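Local structure of putative aldehyde dehydrogenase (Burkholderia cenocepacia, 4YWE) at residues 79-82 with 83-87; 296-299 with 300-304; 319-322 with 323-326. The protein probably oxidises aldehydes with NAD or NADP as electron acceptor, as other members of the aldehyde dehydrogenase family do, and binds calcium and magnesium ions. All coordinates share one frame; numbering follows the deposited sequence.

Interaction 1: residues 79-82 with 83-87; sequences MRLS and ARVTD
V85 N donates to L81 O at 2.9 Å, the shortest of four i to i+4 backbone bonds that join residues 79-82 to 83-87. These residues are the last turns of one continuous alpha helix, 71-87. A83 N reaches M79 O, R84 N reaches R80 O and T86 N reaches S82 O in the same way. The N-H of V85 points at its acceptor with an angle of 162°.

One step of four residues along the helix, L81 and V85 meet as apolar neighbours. L81 CD1 lies 4.0 Å from V85 CG2, and the two side chains cross obliquely. V85 turns CG1 anti to its backbone N (chi1 172°). CG2 therefore lies beside that N and packs back over the preceding turn, 3.2 Å from L81 O. Both residues also touch L196 of helix 188-200, so this side of helix 71-87 is buried against that helix.

R84 CG, like V85 CG2, lies beside its own backbone N, 3.2 Å from R80 O. The chain then bends at chi2 and chi3. The guanidinium group leaves the helix and makes a salt bridge through NH2 with E199. R80 turns away too, and its NE donates to A200 O at the end of helix 188-200.

Another side of the helix faces helix 104-124. S82 OG is hydrogen-bonded to A115 O there and also accepts from a water at 2.7 Å. T86 OG1 is held beside its own backbone N (chi1 -67°), which turns it back toward the preceding turn. The same water bridges the two hydroxyls, but its 2.5 Å to T86 OG1 is short for such a bond and should be read with caution.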
ATOM      1  N   MET A  79       7.721  16.647 -15.829  1.00 18.36           N
ATOM      2  CA  MET A  79       8.244  15.860 -16.939  1.00 21.33           C
ATOM      3  C   MET A  79       8.875  16.766 -17.991  1.00 15.77           C
ATOM      4  O   MET A  79       9.949  16.465 -18.512  1.00 25.70           O
ATOM      5  CB  MET A  79       7.146  15.008 -17.572  1.00 23.49           C
ATOM      6  CG  MET A  79       7.668  14.033 -18.616  1.00 24.56           C
ATOM      7  SD  MET A  79       8.922  12.922 -17.942  1.00 26.30           S
ATOM      8  CE  MET A  79       7.894  11.737 -17.079  1.00 23.90           C
ATOM      9  N   ARG A  80       8.208  17.872 -18.301  1.00 16.10           N
ATOM     10  CA  ARG A  80       8.758  18.853 -19.231  1.00 20.80           C
ATOM     11  C   ARG A  80      10.057  19.430 -18.682  1.00 16.78           C
ATOM     12  O   ARG A  80      11.026  19.609 -19.417  1.00 17.28           O
ATOM     13  CB  ARG A  80       7.755  19.974 -19.508  1.00 21.77           C
ATOM     14  CG  ARG A  80       6.674  19.607 -20.513  1.00 21.94           C
ATOM     15  CD  ARG A  80       5.868  20.827 -20.937  1.00 25.16           C
ATOM     16  NE  ARG A  80       5.030  21.341 -19.858  1.00 27.46           N
ATOM     17  CZ  ARG A  80       3.782  20.946 -19.629  1.00 30.22           C
ATOM     18  NH1 ARG A  80       3.223  20.027 -20.406  1.00 32.70           N
ATOM     19  NH2 ARG A  80       3.090  21.466 -18.624  1.00 29.21           N
ATOM     20  N   LEU A  81      10.066  19.709 -17.382  1.00 16.24           N
ATOM     21  CA  LEU A  81      11.257  20.206 -16.707  1.00 16.17           C
ATOM     22  C   LEU A  81      12.378  19.178 -16.779  1.00 22.03           C
ATOM     23  O   LEU A  81      13.541  19.528 -16.980  1.00 24.88           O
ATOM     24  CB  LEU A  81      10.944  20.554 -15.250  1.00 15.61           C
ATOM     25  CG  LEU A  81      12.122  20.974 -14.368  1.00 16.13           C
ATOM     26  CD1 LEU A  81      12.883  22.131 -14.998  1.00 16.18           C
ATOM     27  CD2 LEU A  81      11.637  21.343 -12.975  1.00 17.17           C
ATOM     28  N   SER A  82      12.014  17.909 -16.620  1.00 19.39           N
ATOM     29  CA  SER A  82      12.966  16.810 -16.723  1.00 15.60           C
ATOM     30  C   SER A  82      13.668  16.813 -18.079  1.00 18.37           C
ATOM     31  O   SER A  82      14.882  16.624 -18.160  1.00 17.34           O
ATOM     32  CB  SER A  82      12.261  15.471 -16.501  1.00 16.69           C
ATOM     33  OG  SER A  82      13.156  14.387 -16.665  1.00 16.76           O
ATOM     34  N   ALA A  83      12.896  17.034 -19.139  1.00 18.90           N
ATOM     35  CA  ALA A  83      13.441  17.060 -20.492  1.00 20.73           C
ATOM     36  C   ALA A  83      14.322  18.289 -20.708  1.00 19.23           C
ATOM     37  O   ALA A  83      15.350  18.210 -21.379  1.00 25.32           O
ATOM     38  CB  ALA A  83      12.318  17.023 -21.519  1.00 17.96           C
ATOM     39  N   ARG A  84      13.914  19.419 -20.140  1.00 18.50           N
ATOM     40  CA  ARG A  84      14.686  20.653 -20.250  1.00 19.26           C
ATOM     41  C   ARG A  84      16.049  20.496 -19.585  1.00 18.33           C
ATOM     42  O   ARG A  84      17.066  20.926 -20.129  1.00 20.89           O
ATOM     43  CB  ARG A  84      13.928  21.828 -19.623  1.00 19.77           C
ATOM     44  CG  ARG A  84      12.669  22.240 -20.370  1.00 25.57           C
ATOM     45  CD  ARG A  84      12.982  22.769 -21.763  1.00 31.74           C
ATOM     46  NE  ARG A  84      13.818  23.966 -21.730  1.00 35.34           N
ATOM     47  CZ  ARG A  84      15.026  24.049 -22.279  1.00 37.36           C
ATOM     48  NH1 ARG A  84      15.544  23.005 -22.911  1.00 34.68           N
ATOM     49  NH2 ARG A  84      15.715  25.181 -22.200  1.00 39.11           N
ATOM     50  N   VAL A  85      16.060  19.876 -18.408  1.00 18.64           N
ATOM     51  CA  VAL A  85      17.296  19.629 -17.675  1.00 19.35           C
ATOM     52  C   VAL A  85      18.210  18.702 -18.470  1.00 22.57           C
ATOM     53  O   VAL A  85      19.413  18.948 -18.580  1.00 25.46           O
ATOM     54  CB  VAL A  85      17.010  19.046 -16.275  1.00 18.39           C
ATOM     55  CG1 VAL A  85      18.301  18.608 -15.601  1.00 16.41           C
ATOM     56  CG2 VAL A  85      16.277  20.065 -15.416  1.00 16.28           C
ATOM     57  N   THR A  86      17.632  17.638 -19.022  1.00 24.14           N
ATOM     58  CA  THR A  86      18.380  16.677 -19.828  1.00 26.95           C
ATOM     59  C   THR A  86      19.046  17.364 -21.017  1.00 27.77           C
ATOM     60  O   THR A  86      20.200  17.087 -21.341  1.00 31.04           O
ATOM     61  CB  THR A  86      17.472  15.540 -20.338  1.00 27.18           C
ATOM     62  OG1 THR A  86      17.028  14.749 -19.229  1.00 26.78           O
ATOM     63  CG2 THR A  86      18.222  14.646 -21.316  1.00 24.25           C
ATOM     64  N   ASP A  87      18.316  18.271 -21.658  1.00 29.82           N
ATOM     65  CA  ASP A  87      18.861  19.029 -22.777  1.00 34.22           C
ATOM     66  C   ASP A  87      19.916  20.031 -22.318  1.00 31.87           C
ATOM     67  O   ASP A  87      20.782  20.424 -23.096  1.00 34.94           O
ATOM     68  CB  ASP A  87      17.744  19.757 -23.529  1.00 42.32           C
ATOM     69  CG  ASP A  87      17.237  18.972 -24.723  1.00 49.04           C
ATOM     70  OD1 ASP A  87      18.046  18.263 -25.357  1.00 49.11           O
ATOM     71  OD2 ASP A  87      16.030  19.067 -25.028  1.00 52.80           O
TER
HETATM   72  O   HOH W   1      15.003  13.560 -18.463  1.00 29.00           O

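Interaction 2: residues 296-299 with 300-304; sequences VLIE and RAVYE
The extended backbone of 296-299 ends at E299 and turns through 300-302, where V302 N donates to E299 O at 3.1 Å, before the helix begins at Y303. This is a beta-strand to alpha-helix connection. Its bond is bent, with an N-H to acceptor angle of 146°, and the donor stands above the carbonyl plane. V302 holds the N-cap position.

I298 points toward the turn and touches V302 and Y303 with two branches. CG2, anti to the backbone N, lies 3.7 Å from V302 CG2 and 3.6 Å from Y303 CA. CG1, anti to the carbonyl carbon, carries CD1 to 4.0 Å from Y303 CD1. The side chains of I298 and Y303 cross at about a right angle. I298 CB meets the Y303 ring in plane at its edge, 4.0 Å from Y303 CD1.

E299 is extended, with CG anti to its N (chi1 -176°). Its carboxylate is held at both oxygens: OE1 accepts from A267 N, and OE2 accepts from a water at 3.1 Å. That water also takes a weak bond from A301 N, a loose water link between the strand end and the turn. The phenol of Y303 is bonded through OH to D378.

Strand 293-299 lies between strands 394-400 and 261-265 in the mixed sheet. I298 also packs on L306 and V307, so its side chain joins the strand to the first turns of helix 303-315.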
ATOM      1  N   VAL A 296      36.429   2.029   6.421  1.00 19.35           N
ATOM      2  CA  VAL A 296      36.448   0.692   5.850  1.00 20.98           C
ATOM      3  C   VAL A 296      36.838  -0.308   6.937  1.00 22.03           C
ATOM      4  O   VAL A 296      37.920  -0.232   7.521  1.00 25.76           O
ATOM      5  CB  VAL A 296      37.380   0.606   4.619  1.00 20.34           C
ATOM      6  CG1 VAL A 296      38.766   1.156   4.929  1.00 18.92           C
ATOM      7  CG2 VAL A 296      37.454  -0.825   4.106  1.00 21.02           C
ATOM      8  N   LEU A 297      35.925  -1.229   7.221  1.00 21.71           N
ATOM      9  CA  LEU A 297      36.144  -2.244   8.242  1.00 20.86           C
ATOM     10  C   LEU A 297      36.449  -3.574   7.567  1.00 16.47           C
ATOM     11  O   LEU A 297      35.600  -4.137   6.879  1.00 16.34           O
ATOM     12  CB  LEU A 297      34.921  -2.368   9.153  1.00 21.32           C
ATOM     13  CG  LEU A 297      34.309  -1.046   9.627  1.00 21.77           C
ATOM     14  CD1 LEU A 297      33.051  -1.293  10.446  1.00 14.87           C
ATOM     15  CD2 LEU A 297      35.320  -0.231  10.420  1.00 23.94           C
ATOM     16  N   ILE A 298      37.667  -4.068   7.764  1.00 18.23           N
ATOM     17  CA  ILE A 298      38.132  -5.256   7.060  1.00 20.17           C
ATOM     18  C   ILE A 298      38.382  -6.404   8.027  1.00 22.32           C
ATOM     19  O   ILE A 298      39.012  -6.219   9.066  1.00 24.36           O
ATOM     20  CB  ILE A 298      39.410  -4.952   6.259  1.00 18.08           C
ATOM     21  CG1 ILE A 298      39.289  -3.608   5.541  1.00 17.56           C
ATOM     22  CG2 ILE A 298      39.697  -6.074   5.275  1.00 18.63           C
ATOM     23  CD1 ILE A 298      40.607  -3.077   5.015  1.00 17.97           C
ATOM     24  N   GLU A 299      37.891  -7.590   7.683  1.00 22.41           N
ATOM     25  CA  GLU A 299      38.167  -8.781   8.476  1.00 24.11           C
ATOM     26  C   GLU A 299      39.675  -9.004   8.533  1.00 23.85           C
ATOM     27  O   GLU A 299      40.382  -8.731   7.564  1.00 23.48           O
ATOM     28  CB  GLU A 299      37.457 -10.004   7.892  1.00 24.79           C
ATOM     29  CG  GLU A 299      37.610 -11.268   8.722  1.00 26.71           C
ATOM     30  CD  GLU A 299      36.817 -12.432   8.163  1.00 28.72           C
ATOM     31  OE1 GLU A 299      35.995 -12.210   7.249  1.00 25.59           O
ATOM     32  OE2 GLU A 299      37.018 -13.571   8.636  1.00 33.79           O
ATOM     33  N   ARG A 300      40.157  -9.487   9.675  1.00 22.41           N
ATOM     34  CA  ARG A 300      41.590  -9.606   9.935  1.00 22.91           C
ATOM     35  C   ARG A 300      42.345 -10.388   8.861  1.00 23.51           C
ATOM     36  O   ARG A 300      43.471 -10.037   8.509  1.00 24.31           O
ATOM     37  CB  ARG A 300      41.822 -10.261  11.299  1.00 24.48           C
ATOM     38  CG  ARG A 300      41.320  -9.443  12.475  1.00 24.89           C
ATOM     39  CD  ARG A 300      41.840  -9.997  13.793  1.00 31.12           C
ATOM     40  NE  ARG A 300      41.505  -9.134  14.922  1.00 37.08           N
ATOM     41  CZ  ARG A 300      41.884  -9.359  16.176  1.00 41.44           C
ATOM     42  NH1 ARG A 300      42.616 -10.426  16.468  1.00 42.78           N
ATOM     43  NH2 ARG A 300      41.532  -8.518  17.138  1.00 42.41           N
ATOM     44  N   ALA A 301      41.717 -11.439   8.342  1.00 24.91           N
ATOM     45  CA  ALA A 301      42.358 -12.322   7.372  1.00 26.87           C
ATOM     46  C   ALA A 301      42.797 -11.587   6.105  1.00 29.70           C
ATOM     47  O   ALA A 301      43.805 -11.939   5.497  1.00 34.32           O
ATOM     48  CB  ALA A 301      41.424 -13.468   7.012  1.00 27.60           C
ATOM     49  N   VAL A 302      42.041 -10.566   5.712  1.00 28.83           N
ATOM     50  CA  VAL A 302      42.344  -9.835   4.488  1.00 26.71           C
ATOM     51  C   VAL A 302      42.600  -8.355   4.762  1.00 24.82           C
ATOM     52  O   VAL A 302      42.568  -7.538   3.842  1.00 21.70           O
ATOM     53  CB  VAL A 302      41.215 -10.000   3.453  1.00 27.17           C
ATOM     54  CG1 VAL A 302      41.104 -11.452   3.015  1.00 30.31           C
ATOM     55  CG2 VAL A 302      39.894  -9.506   4.021  1.00 24.46           C
ATOM     56  N   TYR A 303      42.861  -8.015   6.020  1.00 25.70           N
ATOM     57  CA  TYR A 303      43.098  -6.626   6.403  1.00 26.32           C
ATOM     58  C   TYR A 303      44.326  -6.049   5.702  1.00 25.88           C
ATOM     59  O   TYR A 303      44.223  -5.068   4.969  1.00 25.32           O
ATOM     60  CB  TYR A 303      43.254  -6.502   7.922  1.00 25.29           C
ATOM     61  CG  TYR A 303      43.621  -5.109   8.390  1.00 24.97           C
ATOM     62  CD1 TYR A 303      42.751  -4.040   8.205  1.00 23.21           C
ATOM     63  CD2 TYR A 303      44.835  -4.863   9.020  1.00 24.62           C
ATOM     64  CE1 TYR A 303      43.081  -2.766   8.633  1.00 19.11           C
ATOM     65  CE2 TYR A 303      45.174  -3.593   9.451  1.00 22.95           C
ATOM     66  CZ  TYR A 303      44.294  -2.548   9.255  1.00 23.38           C
ATOM     67  OH  TYR A 303      44.630  -1.282   9.681  1.00 19.58           O
ATOM     68  N   GLU A 304      45.481  -6.667   5.924  1.00 28.32           N
ATOM     69  CA  GLU A 304      46.728  -6.207   5.314  1.00 26.12           C
ATOM     70  C   GLU A 304      46.735  -6.283   3.776  1.00 27.22           C
ATOM     71  O   GLU A 304      47.223  -5.358   3.126  1.00 25.91           O
ATOM     72  CB  GLU A 304      47.915  -6.995   5.881  1.00 25.04           C
ATOM     73  CG  GLU A 304      48.126  -6.814   7.379  1.00 25.57           C
ATOM     74  CD  GLU A 304      48.664  -5.439   7.739  1.00 27.17           C
ATOM     75  OE1 GLU A 304      49.128  -4.718   6.833  1.00 29.02           O
ATOM     76  OE2 GLU A 304      48.623  -5.080   8.935  1.00 25.19           O
TER
HETATM   77  O   HOH W   2      39.803 -13.440   9.914  1.00 38.11           O

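Interaction 3: residues 319-322 with 323-326; sequences VGPS and RADL
L326 points back at G320, and the methyl of A324 lies alongside P321. L326 CG is anti to the carbonyl carbon (chi1 -56°), and its CD1 comes 3.6 Å from G320 N. Glycine has no side chain here, and the leucine methyl lies directly against its backbone.

The methyl of A324 sits 3.2 Å from P321 O and 4.1 Å from P321 CD, so it meets the ring at CD, the carbon bonded to the proline N. The backbone forms two overlapping type I beta turns, 321-324 and 322-325. A324 N donates weakly to P321 O at 3.0 Å. D325 N donates to S322 O at 3.1 Å, from well above the carbonyl plane. A water bridges the two limbs of the loop, donating to P321 O at 2.9 Å and accepting from L326 N. The chain reverses over 321-325; D325, with positive phi and psi, ends the turns. The end-to-end directions of 319-322 and 323-326 differ by 149°.

The polar side chains of S322 and D325 find their main partners elsewhere. S322 OG bonds to K102 O, and D325 OD1 accepts from K105 N at the start of helix 104-124.

The loop runs toward helix 334-349 from strand 318-319, outermost in its sheet within this chain, where V319 pairs with Q359 and V361. R323 and D325 also touch L104, which joins the loop to helix 104-124.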
ATOM      1  N   VAL A 319      44.763  14.929  -8.247  1.00 30.50           N
ATOM      2  CA  VAL A 319      43.889  16.050  -7.928  1.00 31.39           C
ATOM      3  C   VAL A 319      44.288  17.277  -8.733  1.00 33.09           C
ATOM      4  O   VAL A 319      45.453  17.671  -8.746  1.00 35.46           O
ATOM      5  CB  VAL A 319      43.913  16.364  -6.423  1.00 33.24           C
ATOM      6  CG1 VAL A 319      42.956  17.501  -6.102  1.00 32.30           C
ATOM      7  CG2 VAL A 319      43.559  15.129  -5.625  1.00 33.66           C
ATOM      8  N   GLY A 320      43.315  17.882  -9.403  1.00 33.90           N
ATOM      9  CA  GLY A 320      43.566  19.073 -10.191  1.00 31.99           C
ATOM     10  C   GLY A 320      42.326  19.928 -10.346  1.00 29.69           C
ATOM     11  O   GLY A 320      41.310  19.673  -9.698  1.00 27.63           O
ATOM     12  N   PRO A 321      42.406  20.958 -11.202  1.00 30.03           N
ATOM     13  CA  PRO A 321      41.265  21.830 -11.497  1.00 28.92           C
ATOM     14  C   PRO A 321      40.051  21.046 -11.983  1.00 29.83           C
ATOM     15  O   PRO A 321      40.200  19.943 -12.511  1.00 30.06           O
ATOM     16  CB  PRO A 321      41.800  22.746 -12.601  1.00 30.91           C
ATOM     17  CG  PRO A 321      43.271  22.765 -12.389  1.00 33.46           C
ATOM     18  CD  PRO A 321      43.626  21.389 -11.907  1.00 33.00           C
ATOM     19  N   SER A 322      38.865  21.615 -11.799  1.00 30.35           N
ATOM     20  CA  SER A 322      37.628  20.969 -12.222  1.00 27.53           C
ATOM     21  C   SER A 322      37.600  20.728 -13.731  1.00 26.78           C
ATOM     22  O   SER A 322      37.084  19.711 -14.194  1.00 26.44           O
ATOM     23  CB  SER A 322      36.423  21.811 -11.804  1.00 27.54           C
ATOM     24  OG  SER A 322      35.271  21.442 -12.537  1.00 34.30           O
ATOM     25  N   ARG A 323      38.161  21.663 -14.491  1.00 27.66           N
ATOM     26  CA  ARG A 323      38.193  21.543 -15.946  1.00 32.03           C
ATOM     27  C   ARG A 323      39.120  20.414 -16.392  1.00 29.72           C
ATOM     28  O   ARG A 323      38.952  19.857 -17.477  1.00 28.56           O
ATOM     29  CB  ARG A 323      38.630  22.861 -16.590  1.00 38.14           C
ATOM     30  CG  ARG A 323      37.630  23.999 -16.438  1.00 41.34           C
ATOM     31  CD  ARG A 323      36.251  23.601 -16.943  1.00 40.39           C
ATOM     32  NE  ARG A 323      36.283  23.109 -18.318  1.00 41.75           N
ATOM     33  CZ  ARG A 323      36.028  23.856 -19.387  1.00 43.00           C
ATOM     34  NH1 ARG A 323      35.719  25.138 -19.245  1.00 44.51           N
ATOM     35  NH2 ARG A 323      36.079  23.320 -20.599  1.00 41.09           N
ATOM     36  N   ALA A 324      40.094  20.081 -15.552  1.00 26.22           N
ATOM     37  CA  ALA A 324      41.029  19.003 -15.855  1.00 28.62           C
ATOM     38  C   ALA A 324      40.329  17.648 -15.801  1.00 28.34           C
ATOM     39  O   ALA A 324      40.785  16.682 -16.413  1.00 31.24           O
ATOM     40  CB  ALA A 324      42.209  19.032 -14.895  1.00 30.35           C
ATOM     41  N   ASP A 325      39.222  17.594 -15.062  1.00 30.38           N
ATOM     42  CA  ASP A 325      38.383  16.401 -14.959  1.00 27.25           C
ATOM     43  C   ASP A 325      39.191  15.172 -14.547  1.00 25.96           C
ATOM     44  O   ASP A 325      39.200  14.156 -15.244  1.00 25.30           O
ATOM     45  CB  ASP A 325      37.662  16.142 -16.285  1.00 29.42           C
ATOM     46  CG  ASP A 325      36.478  15.205 -16.135  1.00 33.55           C
ATOM     47  OD1 ASP A 325      35.922  15.120 -15.018  1.00 33.72           O
ATOM     48  OD2 ASP A 325      36.100  14.556 -17.134  1.00 34.45           O
ATOM     49  N   LEU A 326      39.872  15.274 -13.412  1.00 23.93           N
ATOM     50  CA  LEU A 326      40.690  14.180 -12.905  1.00 26.83           C
ATOM     51  C   LEU A 326      39.907  13.348 -11.892  1.00 27.46           C
ATOM     52  O   LEU A 326      38.677  13.382 -11.873  1.00 27.68           O
ATOM     53  CB  LEU A 326      41.974  14.725 -12.281  1.00 25.47           C
ATOM     54  CG  LEU A 326      42.816  15.595 -13.219  1.00 24.64           C
ATOM     55  CD1 LEU A 326      44.007  16.191 -12.491  1.00 26.43           C
ATOM     56  CD2 LEU A 326      43.269  14.790 -14.428  1.00 24.19           C
TER
HETATM   57  O   HOH W   3      39.681  17.210 -11.735  1.00 25.46           O

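In the fold
All three interactions are local, and none touches another. Interactions 1 and 2 lie on opposite sides of the centre of the chain, with their own centres 45 Å apart. Interaction 3 is 28 Å from interaction 1 and 32 Å from interaction 2, centre to centre. Helix 104-124 connects two of them: interaction 1 packs on it through F118 and A115, and interaction 3 bonds to its start at K105. Helix 303-315 leads from interaction 2 toward strand 318-319, where interaction 3 begins. Interactions 1 and 2 lie away from the metal sites and from the predicted active-site residue E256. In interaction 3 the S322 side chain is about 10 Å from the bound calcium ion.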